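Local coordinates for protein UspA1 (Moraxella catarrhalis, PDB 3NTN) that serves as a trimeric autotransporter adhesin of the outer membrane that binds fibronectin and the host receptor CEACAM1, at residues N120-A126 against G151-K157. Residues are numbered along the deposited sequence; the frame is centred on the assembly and turned at random.
Sequences NTAGKAA and GTVSVGK. With SO4 (sulfate ion), chain G.
Thr152 and Ser154 each reach across with a hydroxyl to a backbone carbonyl of 120-126. Thr152 OG1 donates to Lys124 O at 2.5 Å, 18° out of the carbonyl plane; Ser154 OG donates to Ala122 O at 2.6 Å, tilted further, by 28°. Ser154 gets there because OG is anti to its backbone N (chi1 178°), and Ser154 OG in turn accepts a weak bond from Gly156 N. The one direct backbone bond, Ala122 N to Gly156 O, is 2.9 Å long. A water joins Lys124 N to Thr152 OG1. Methyls flank the hydroxyl bonds: Thr121 CG2 lies 3.4 Å from Ser154 OG, and at the far end Thr152 CG2 3.7 Å from Ala126 CA. Further out, Thr121 OG1 turns to Leu117 O, while Lys124 NZ donates to O1 of a sulfate, probably from the crystallisation liquor, at 3.0 Å. Backbone bonds from Thr152 and Ser154 to Val115 hold strand 153-154 against 115-117, the last step of the parallel beta roll within this chain, and the sheet continues into a second subunit. Two side-chain hydroxyls thus satisfy the carbonyls of Ala122 and Lys124 and, with one backbone bond, tie irregular 120-126 to 151-157.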
ATOM      1  N   ASN B 120      10.853   7.354  -6.198  1.00 44.08           N
ATOM      2  CA  ASN B 120      11.826   7.675  -5.159  1.00 46.35           C
ATOM      3  C   ASN B 120      11.601   6.895  -3.859  1.00 45.18           C
ATOM      4  O   ASN B 120      11.971   7.319  -2.774  1.00 48.22           O
ATOM      5  CB  ASN B 120      11.808   9.166  -4.824  1.00 48.04           C
ATOM      6  CG  ASN B 120      12.354  10.007  -5.896  1.00 52.70           C
ATOM      7  OD1 ASN B 120      13.155   9.562  -6.703  1.00 57.89           O
ATOM      8  ND2 ASN B 120      11.940  11.276  -5.912  1.00 59.22           N
ATOM      9  N   THR B 121      10.972   5.753  -3.942  1.00 43.58           N
ATOM     10  CA  THR B 121      10.670   5.001  -2.736  1.00 41.82           C
ATOM     11  C   THR B 121      11.887   4.202  -2.223  1.00 42.62           C
ATOM     12  O   THR B 121      12.568   3.568  -3.007  1.00 43.16           O
ATOM     13  CB  THR B 121       9.409   4.154  -2.954  1.00 39.95           C
ATOM     14  OG1 THR B 121       8.285   5.055  -2.979  1.00 40.10           O
ATOM     15  CG2 THR B 121       9.191   3.153  -1.813  1.00 38.22           C
ATOM     16  N   ALA B 122      12.168   4.255  -0.917  1.00 42.84           N
ATOM     17  CA  ALA B 122      13.230   3.413  -0.352  1.00 44.26           C
ATOM     18  C   ALA B 122      12.754   2.243   0.528  1.00 44.47           C
ATOM     19  O   ALA B 122      11.790   2.375   1.289  1.00 43.81           O
ATOM     20  CB  ALA B 122      14.273   4.274   0.405  1.00 44.79           C
ATOM     21  N   GLY B 123      13.461   1.105   0.403  1.00 45.73           N
ATOM     22  CA  GLY B 123      13.291  -0.064   1.262  1.00 45.35           C
ATOM     23  C   GLY B 123      13.828   0.245   2.651  1.00 47.71           C
ATOM     24  O   GLY B 123      14.748   1.073   2.829  1.00 48.24           O
ATOM     25  N   LYS B 124      13.261  -0.431   3.651  1.00 47.74           N
ATOM     26  CA  LYS B 124      13.673  -0.239   5.056  1.00 48.42           C
ATOM     27  C   LYS B 124      13.567  -1.547   5.805  1.00 47.99           C
ATOM     28  O   LYS B 124      12.610  -2.297   5.617  1.00 46.81           O
ATOM     29  CB  LYS B 124      12.757   0.801   5.716  1.00 48.06           C
ATOM     30  CG  LYS B 124      13.433   1.652   6.786  1.00 49.85           C
ATOM     31  CD  LYS B 124      12.457   2.726   7.248  1.00 49.97           C
ATOM     32  CE  LYS B 124      12.584   2.982   8.730  1.00 50.21           C
ATOM     33  NZ  LYS B 124      12.242   4.398   8.948  1.00 48.57           N
ATOM     34  N   ALA B 125      14.533  -1.810   6.674  1.00 49.36           N
ATOM     35  CA  ALA B 125      14.561  -3.014   7.488  1.00 49.83           C
ATOM     36  C   ALA B 125      13.409  -3.004   8.518  1.00 48.67           C
ATOM     37  O   ALA B 125      13.133  -1.989   9.128  1.00 49.05           O
ATOM     38  CB  ALA B 125      15.961  -3.099   8.198  1.00 52.14           C
ATOM     39  N   ALA B 126      12.719  -4.116   8.686  1.00 48.31           N
ATOM     40  CA  ALA B 126      11.721  -4.248   9.750  1.00 48.60           C
ATOM     41  C   ALA B 126      12.295  -4.019  11.167  1.00 50.42           C
ATOM     42  O   ALA B 126      13.394  -4.479  11.484  1.00 53.23           O
ATOM     43  CB  ALA B 126      11.055  -5.627   9.673  1.00 48.34           C
ATOM     44  N   GLY B 151      10.267  -8.132   5.963  1.00 58.24           N
ATOM     45  CA  GLY B 151      10.308  -6.907   5.169  1.00 54.61           C
ATOM     46  C   GLY B 151       9.262  -5.878   5.540  1.00 51.29           C
ATOM     47  O   GLY B 151       8.460  -6.094   6.434  1.00 51.50           O
ATOM     48  N   THR B 152       9.279  -4.731   4.878  1.00 49.50           N
ATOM     49  CA  THR B 152       8.356  -3.668   5.200  1.00 47.85           C
ATOM     50  C   THR B 152       7.613  -3.279   3.926  1.00 47.23           C
ATOM     51  O   THR B 152       7.973  -3.726   2.854  1.00 49.12           O
ATOM     52  CB  THR B 152       9.099  -2.448   5.759  1.00 48.56           C
ATOM     53  OG1 THR B 152      10.217  -2.108   4.900  1.00 48.22           O
ATOM     54  CG2 THR B 152       9.574  -2.730   7.197  1.00 48.79           C
ATOM     55  N   VAL B 153       6.588  -2.451   4.031  1.00 45.60           N
ATOM     56  CA  VAL B 153       5.931  -1.938   2.881  1.00 43.70           C
ATOM     57  C   VAL B 153       6.346  -0.476   2.875  1.00 43.52           C
ATOM     58  O   VAL B 153       6.061   0.223   3.835  1.00 43.09           O
ATOM     59  CB  VAL B 153       4.403  -2.071   2.991  1.00 43.69           C
ATOM     60  CG1 VAL B 153       3.744  -1.360   1.845  1.00 42.97           C
ATOM     61  CG2 VAL B 153       3.968  -3.551   2.990  1.00 43.48           C
ATOM     62  N   SER B 154       7.072  -0.017   1.847  1.00 42.51           N
ATOM     63  CA  SER B 154       7.489   1.387   1.861  1.00 42.68           C
ATOM     64  C   SER B 154       6.681   2.203   0.909  1.00 41.32           C
ATOM     65  O   SER B 154       6.331   1.721  -0.190  1.00 41.40           O
ATOM     66  CB  SER B 154       8.965   1.544   1.551  1.00 44.40           C
ATOM     67  OG  SER B 154       9.279   2.937   1.543  1.00 46.69           O
ATOM     68  N   VAL B 155       6.304   3.405   1.354  1.00 40.58           N
ATOM     69  CA  VAL B 155       5.578   4.339   0.492  1.00 38.45           C
ATOM     70  C   VAL B 155       6.363   5.568   0.093  1.00 40.13           C
ATOM     71  O   VAL B 155       5.821   6.422  -0.607  1.00 41.97           O
ATOM     72  CB  VAL B 155       4.197   4.738   1.051  1.00 38.15           C
ATOM     73  CG1 VAL B 155       3.303   3.483   1.334  1.00 35.19           C
ATOM     74  CG2 VAL B 155       4.292   5.643   2.289  1.00 36.47           C
ATOM     75  N   GLY B 156       7.631   5.694   0.503  1.00 41.51           N
ATOM     76  CA  GLY B 156       8.427   6.911   0.158  1.00 42.30           C
ATOM     77  C   GLY B 156       9.876   6.764   0.613  1.00 43.93           C
ATOM     78  O   GLY B 156      10.320   5.639   0.773  1.00 43.78           O
ATOM     79  N   LYS B 157      10.632   7.866   0.769  1.00 44.84           N
ATOM     80  CA  LYS B 157      11.997   7.792   1.401  1.00 46.62           C
ATOM     81  C   LYS B 157      12.073   8.824   2.517  1.00 47.50           C
ATOM     82  O   LYS B 157      11.189   9.672   2.621  1.00 46.92           O
ATOM     83  CB  LYS B 157      13.152   8.021   0.405  1.00 47.13           C
ATOM     84  CG  LYS B 157      13.052   9.308  -0.458  1.00 49.27           C
ATOM     85  CD  LYS B 157      14.332   9.693  -1.249  1.00 49.70           C
ATOM     86  CE  LYS B 157      15.593   9.479  -0.431  1.00 58.50           C
ATOM     87  NZ  LYS B 157      16.828  10.334  -0.832  1.00 62.65           N
TER
HETATM   88  S   SO4 G   1      15.607   5.666   7.801  1.00 93.40           S
HETATM   89  O1  SO4 G   1      14.361   6.365   8.130  1.00 90.54           O
HETATM   90  O2  SO4 G   1      16.342   6.493   6.832  1.00 93.43           O
HETATM   91  O3  SO4 G   1      16.382   5.335   9.017  1.00 91.94           O
HETATM   92  O4  SO4 G   1      15.337   4.377   7.154  1.00 95.18           O
HETATM   93  O   HOH W   1      12.064  -2.654   2.336  1.00 38.62           O